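Local coordinates for S12 family peptidase (PDB 3WWX), which probably hydrolyses amide bonds in a D-stereospecific manner, as a serine peptidase of family S12 with a beta-lactamase-like fold, at residues Leu64-Gln67 with Ala68-Arg71; Pro136-Leu139 with Val140-Met144; Thr174-Pro177 with Tyr178-Val182. All coordinates share one frame; numbering follows the deposited sequence.

Contact 1: residues Leu64-Gln67 with Ala68-Arg71; sequences LQLQ and AEGR
Leu66 O accepts Arg71 N at 3.0 Å and Gln67 O accepts Gly70 N at 2.9 Å, which closes helix 55-68 with a Schellman motif in which Gly70 takes a positive phi of 73°. Just before this, Ala68 N and Glu69 N bond back to the carbonyl oxygens of Leu64 and Gln65, the last regular helical links. A weak bond of 3.2 Å from Glu69 N gives Leu66 O a second donor. Past the turn, Arg71 folds back along the helix end. Its chain bends at chi3 (68°), and Leu66 CD2 lies over one face of the guanidinium, 3.8 Å from Arg71 NH1 and offset toward the rim. Arg71 NH1 also makes a weak salt bridge of 3.4 Å with Glu69 OE1. The other carboxylate oxygen, Glu69 OE2, pairs with Arg185, which also donates to Gln65 OE1. Gln67 OE1 accepts from Leu74 N in the following loop. Glu69 thus sits between two arginines, Arg71 and Arg185, and its negative charge probably eases their mutual repulsion at this helix end.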
loop_
_atom_site.group_PDB
_atom_site.type_symbol
_atom_site.label_atom_id
_atom_site.label_comp_id
_atom_site.label_asym_id
_atom_site.label_seq_id
_atom_site.Cartn_x
_atom_site.Cartn_y
_atom_site.Cartn_z
ATOM N N LEU A 64 -15.218 0.195 2.758
ATOM C CA LEU A 64 -16.222 0.956 2.016
ATOM C C LEU A 64 -17.366 0.076 1.513
ATOM O O LEU A 64 -18.519 0.518 1.511
ATOM C CB LEU A 64 -15.541 1.746 0.889
ATOM C CG LEU A 64 -14.788 2.978 1.405
ATOM C CD1 LEU A 64 -13.688 3.399 0.436
ATOM C CD2 LEU A 64 -15.760 4.137 1.631
ATOM N N GLN A 65 -17.073 -1.149 1.111
ATOM C CA GLN A 65 -18.142 -2.087 0.792
ATOM C C GLN A 65 -18.994 -2.381 2.012
ATOM O O GLN A 65 -20.224 -2.403 1.916
ATOM C CB GLN A 65 -17.597 -3.384 0.218
ATOM C CG GLN A 65 -16.972 -3.260 -1.166
ATOM C CD GLN A 65 -16.730 -4.607 -1.787
ATOM O OE1 GLN A 65 -16.782 -5.637 -1.114
ATOM N NE2 GLN A 65 -16.483 -4.624 -3.096
ATOM N N LEU A 66 -18.366 -2.618 3.156
ATOM C CA LEU A 66 -19.138 -2.931 4.357
ATOM C C LEU A 66 -20.048 -1.769 4.736
ATOM O O LEU A 66 -21.183 -1.983 5.170
ATOM C CB LEU A 66 -18.213 -3.316 5.521
ATOM C CG LEU A 66 -17.424 -4.611 5.328
ATOM C CD1 LEU A 66 -16.347 -4.712 6.398
ATOM C CD2 LEU A 66 -18.354 -5.835 5.359
ATOM N N GLN A 67 -19.572 -0.542 4.549
ATOM C CA GLN A 67 -20.398 0.627 4.812
ATOM C C GLN A 67 -21.574 0.677 3.827
ATOM O O GLN A 67 -22.704 1.008 4.218
ATOM C CB GLN A 67 -19.590 1.927 4.772
ATOM C CG GLN A 67 -20.477 3.167 4.901
ATOM C CD GLN A 67 -19.716 4.461 4.985
ATOM O OE1 GLN A 67 -19.687 5.113 6.038
ATOM N NE2 GLN A 67 -19.112 4.867 3.873
ATOM N N ALA A 68 -21.306 0.376 2.562
ATOM C CA ALA A 68 -22.345 0.363 1.521
ATOM C C ALA A 68 -23.402 -0.699 1.814
ATOM O O ALA A 68 -24.548 -0.569 1.373
ATOM C CB ALA A 68 -21.725 0.107 0.180
ATOM N N GLU A 69 -23.021 -1.745 2.543
ATOM C CA GLU A 69 -23.941 -2.815 2.915
ATOM C C GLU A 69 -24.693 -2.475 4.210
ATOM O O GLU A 69 -25.480 -3.289 4.702
ATOM C CB GLU A 69 -23.190 -4.154 3.037
ATOM C CG GLU A 69 -22.633 -4.642 1.700
ATOM C CD GLU A 69 -21.661 -5.816 1.796
ATOM O OE1 GLU A 69 -21.427 -6.334 2.906
ATOM O OE2 GLU A 69 -21.139 -6.220 0.739
ATOM N N GLY A 70 -24.437 -1.285 4.751
ATOM C CA GLY A 70 -25.088 -0.801 5.958
ATOM C C GLY A 70 -24.610 -1.476 7.228
ATOM O O GLY A 70 -25.333 -1.506 8.228
ATOM N N ARG A 71 -23.381 -2.000 7.209
ATOM C CA ARG A 71 -22.863 -2.786 8.335
ATOM C C ARG A 71 -21.957 -1.983 9.270
ATOM O O ARG A 71 -21.648 -2.410 10.391
ATOM C CB ARG A 71 -22.143 -4.031 7.822
ATOM C CG ARG A 71 -23.090 -4.958 7.045
ATOM C CD ARG A 71 -22.383 -6.071 6.320
ATOM N NE ARG A 71 -21.788 -7.031 7.239
ATOM C CZ ARG A 71 -21.172 -8.141 6.854
ATOM N NH1 ARG A 71 -21.075 -8.426 5.560
ATOM N NH2 ARG A 71 -20.642 -8.958 7.758
#

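Contact 2: residues Pro136-Leu139 with Val140-Met144; sequences PKQL and VAVAM
Val140 N bonds to Pro136 O at 3.0 Å in the first turn of helix 136-144, an alpha-helix with proline near its N-terminal end. Proline suits this place, since a first-turn residue needs no N-H for an i to i-4 bond. The backbone bonds continue in the same pattern. Ala141 N reaches Lys137 O at 2.9 Å, and Val142 N reaches Gln138 O at 3.1 Å. The next link, Ala143 N to Leu139 O, is weak at 3.4 Å. Ahead of the helix, Thr135 OG1 bonds to Gln138 N. Apolar contacts divide the helix by face. Val140 rests on Leu165 and Met168 of helix 160-174, and Pro136 and Ala143 meet the same helix. Leu139 turns to Tyr111 and Trp134 in loops. Contacts between side chains along the helix are few and lie on the exposed side. Gln138 CG is anti to the backbone N (chi1 179°), and the bend at chi2 (68°) swings the amide forward along the helix. Gln138 NE2 then comes against two methyl groups further along the helix, crossing the Val142 side chain at a slant, 3.9 Å from Ala141 CB and 4.1 Å from Val142 CG2.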
loop_
_atom_site.group_PDB
_atom_site.type_symbol
_atom_site.label_atom_id
_atom_site.label_comp_id
_atom_site.label_asym_id
_atom_site.label_seq_id
_atom_site.Cartn_x
_atom_site.Cartn_y
_atom_site.Cartn_z
ATOM N N PRO A 136 -1.938 -8.570 14.993
ATOM C CA PRO A 136 -2.377 -7.177 14.899
ATOM C C PRO A 136 -2.414 -6.505 16.266
ATOM O O PRO A 136 -1.962 -5.369 16.387
ATOM C CB PRO A 136 -3.758 -7.277 14.260
ATOM C CG PRO A 136 -3.644 -8.544 13.391
ATOM C CD PRO A 136 -2.789 -9.488 14.217
ATOM N N LYS A 137 -2.904 -7.178 17.299
ATOM C CA LYS A 137 -2.951 -6.541 18.609
ATOM C C LYS A 137 -1.546 -6.252 19.142
ATOM O O LYS A 137 -1.346 -5.254 19.843
ATOM C CB LYS A 137 -3.786 -7.368 19.607
ATOM C CG LYS A 137 -3.324 -8.788 19.786
ATOM C CD LYS A 137 -4.268 -9.569 20.730
ATOM C CE LYS A 137 -3.796 -11.012 20.913
ATOM N NZ LYS A 137 -4.547 -11.734 21.979
ATOM N N GLN A 138 -0.566 -7.086 18.804
ATOM C CA GLN A 138 0.813 -6.796 19.211
ATOM C C GLN A 138 1.345 -5.540 18.529
ATOM O O GLN A 138 2.030 -4.721 19.154
ATOM C CB GLN A 138 1.744 -7.980 18.943
ATOM C CG GLN A 138 3.207 -7.724 19.326
ATOM C CD GLN A 138 3.408 -7.587 20.810
ATOM O OE1 GLN A 138 3.470 -8.586 21.523
ATOM N NE2 GLN A 138 3.497 -6.356 21.291
ATOM N N LEU A 139 1.065 -5.371 17.244
ATOM C CA LEU A 139 1.493 -4.168 16.544
ATOM C C LEU A 139 0.848 -2.919 17.146
ATOM O O LEU A 139 1.491 -1.895 17.319
ATOM C CB LEU A 139 1.159 -4.296 15.059
ATOM C CG LEU A 139 1.900 -5.432 14.333
ATOM C CD1 LEU A 139 1.414 -5.509 12.895
ATOM C CD2 LEU A 139 3.425 -5.269 14.392
ATOM N N VAL A 140 -0.441 -2.980 17.439
ATOM C CA VAL A 140 -1.119 -1.840 18.043
ATOM C C VAL A 140 -0.515 -1.572 19.431
ATOM O O VAL A 140 -0.284 -0.412 19.800
ATOM C CB VAL A 140 -2.633 -2.077 18.100
ATOM C CG1 VAL A 140 -3.322 -0.987 18.895
ATOM C CG2 VAL A 140 -3.217 -2.175 16.680
ATOM N N ALA A 141 -0.227 -2.619 20.194
ATOM C CA ALA A 141 0.385 -2.428 21.519
ATOM C C ALA A 141 1.681 -1.642 21.428
ATOM O O ALA A 141 1.951 -0.771 22.277
ATOM C CB ALA A 141 0.659 -3.772 22.194
ATOM N N VAL A 142 2.496 -1.936 20.422
ATOM C CA VAL A 142 3.742 -1.222 20.238
ATOM C C VAL A 142 3.478 0.291 20.148
ATOM O O VAL A 142 4.167 1.106 20.775
ATOM C CB VAL A 142 4.486 -1.730 18.978
ATOM C CG1 VAL A 142 5.617 -0.805 18.577
ATOM C CG2 VAL A 142 5.023 -3.125 19.206
ATOM N N ALA A 143 2.483 0.672 19.367
ATOM C CA ALA A 143 2.128 2.077 19.209
ATOM C C ALA A 143 1.564 2.713 20.461
ATOM O O ALA A 143 1.788 3.897 20.703
ATOM C CB ALA A 143 1.139 2.234 18.041
ATOM N N MET A 144 0.844 1.934 21.265
ATOM C CA MET A 144 0.102 2.472 22.405
ATOM C C MET A 144 0.979 2.795 23.617
ATOM O O MET A 144 0.479 3.333 24.602
ATOM C CB MET A 144 -1.034 1.525 22.774
ATOM C CG MET A 144 -2.121 1.436 21.685
ATOM S SD MET A 144 -2.979 2.969 21.328
ATOM C CE MET A 144 -2.149 3.507 19.822
#

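Contact 3: residues Thr174-Pro177 with Tyr178-Val182; sequences TGRP and YGKAV
Arg176 starts with CG beside its backbone N (chi1 -58°) and bends at chi3 (74°), while Lys180 bends at chi2 (-66°), and these torsions bring the two long chains across each other at about a right angle. The methylene groups of Lys180 lie over one face of the Arg176 guanidinium, offset toward its rim. Arg176 NH2 is 3.8 Å from Lys180 CD, and Arg176 CZ is 4.0 Å from Lys180 CG. The charged ends stay apart, with Arg176 NH2 and Lys180 NZ separated by 5.2 Å. The contact is therefore made by the aliphatic part of lysine, and the like charges probably favour this separation. Pro177 O accepts Lys180 N at 3.0 Å in the first turn of the helix. Tyr178 leads away from the loop, and its OH bonds to Glu239. Ala181 packs on Val62 of helix 55-68 and on Ile170 of helix 160-174. On the loop side, Arg176 N donates to Thr174 OG1 at 3.2 Å, and the same hydroxyl bonds to Ile170 O. The arrangement is a tight helix-to-helix connection: Gly175 leaves helix 160-174 with positive phi, an ST turn at Thr174 braces the exit, and helix 178-187 begins within a few residues.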
loop_
_atom_site.group_PDB
_atom_site.type_symbol
_atom_site.label_atom_id
_atom_site.label_comp_id
_atom_site.label_asym_id
_atom_site.label_seq_id
_atom_site.Cartn_x
_atom_site.Cartn_y
_atom_site.Cartn_z
ATOM N N THR A 174 -17.141 -8.489 10.230
ATOM C CA THR A 174 -17.405 -9.684 9.439
ATOM C C THR A 174 -17.346 -10.990 10.237
ATOM O O THR A 174 -17.864 -12.009 9.773
ATOM C CB THR A 174 -16.405 -9.830 8.266
ATOM O OG1 THR A 174 -15.078 -10.019 8.787
ATOM C CG2 THR A 174 -16.456 -8.626 7.346
ATOM N N GLY A 175 -16.703 -10.972 11.403
ATOM C CA GLY A 175 -16.466 -12.193 12.167
ATOM C C GLY A 175 -15.417 -13.129 11.599
ATOM O O GLY A 175 -15.277 -14.260 12.061
ATOM N N ARG A 176 -14.653 -12.668 10.606
ATOM C CA ARG A 176 -13.598 -13.486 10.011
ATOM C C ARG A 176 -12.348 -12.621 9.800
ATOM O O ARG A 176 -12.458 -11.410 9.734
ATOM C CB ARG A 176 -14.032 -14.031 8.652
ATOM C CG ARG A 176 -15.314 -14.876 8.637
ATOM C CD ARG A 176 -15.503 -15.524 7.280
ATOM N NE ARG A 176 -14.581 -16.639 7.079
ATOM C CZ ARG A 176 -14.317 -17.206 5.902
ATOM N NH1 ARG A 176 -14.893 -16.763 4.789
ATOM N NH2 ARG A 176 -13.461 -18.218 5.843
ATOM N N PRO A 177 -11.172 -13.252 9.683
ATOM C CA PRO A 177 -9.962 -12.462 9.428
ATOM C C PRO A 177 -10.095 -11.594 8.176
ATOM O O PRO A 177 -10.763 -11.978 7.209
ATOM C CB PRO A 177 -8.886 -13.531 9.263
ATOM C CG PRO A 177 -9.402 -14.707 10.068
ATOM C CD PRO A 177 -10.867 -14.691 9.784
ATOM N N TYR A 178 -9.479 -10.415 8.204
ATOM C CA TYR A 178 -9.705 -9.431 7.144
ATOM C C TYR A 178 -9.283 -9.971 5.769
ATOM O O TYR A 178 -9.868 -9.593 4.743
ATOM C CB TYR A 178 -8.994 -8.096 7.462
ATOM C CG TYR A 178 -7.633 -8.024 6.853
ATOM C CD1 TYR A 178 -6.559 -8.620 7.456
ATOM C CD2 TYR A 178 -7.448 -7.420 5.612
ATOM C CE1 TYR A 178 -5.286 -8.620 6.843
ATOM C CE2 TYR A 178 -6.201 -7.399 5.005
ATOM C CZ TYR A 178 -5.135 -8.000 5.629
ATOM O OH TYR A 178 -3.916 -7.978 4.999
ATOM N N GLY A 179 -8.283 -10.844 5.728
ATOM C CA GLY A 179 -7.792 -11.387 4.471
ATOM C C GLY A 179 -8.872 -12.143 3.720
ATOM O O GLY A 179 -8.889 -12.163 2.496
ATOM N N LYS A 180 -9.755 -12.795 4.459
ATOM C CA LYS A 180 -10.839 -13.535 3.819
ATOM C C LYS A 180 -11.770 -12.568 3.091
ATOM O O LYS A 180 -12.288 -12.885 2.020
ATOM C CB LYS A 180 -11.621 -14.363 4.846
ATOM C CG LYS A 180 -10.807 -15.390 5.579
ATOM C CD LYS A 180 -10.300 -16.509 4.680
ATOM C CE LYS A 180 -9.617 -17.603 5.501
ATOM N NZ LYS A 180 -8.396 -17.097 6.200
ATOM N N ALA A 181 -11.951 -11.369 3.634
ATOM C CA ALA A 181 -12.790 -10.361 2.990
ATOM C C ALA A 181 -12.125 -9.857 1.702
ATOM O O ALA A 181 -12.765 -9.702 0.661
ATOM C CB ALA A 181 -13.065 -9.194 3.941
ATOM N N VAL A 182 -10.818 -9.625 1.753
ATOM C CA VAL A 182 -10.083 -9.225 0.564
ATOM C C VAL A 182 -10.185 -10.301 -0.512
ATOM O O VAL A 182 -10.434 -9.994 -1.680
ATOM C CB VAL A 182 -8.608 -8.917 0.908
ATOM C CG1 VAL A 182 -7.815 -8.655 -0.340
ATOM C CG2 VAL A 182 -8.535 -7.729 1.820
#

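Overall arrangement
Along the chain the three contacts come in series, and none nests in or crosses another. Contact 1 ends helix 55-68 and leads into the loop before helix 78-81. Contact 2 follows as the short helix 136-144. Contact 3 is the turn between helices 160-174 and 178-187. Contacts 1 and 3 touch: Arg71 NH2 and Leu66 CD2 pack on Thr174, so the C-terminal ends of helices 55-68 and 160-174 meet there. Contact 2 touches neither, with nearest atoms about 7 Å from contact 3 and about 15 Å from contact 1. Helix 160-174 links all three, since contact 2 packs against it, contact 1 meets its end and contact 3 leaves from it.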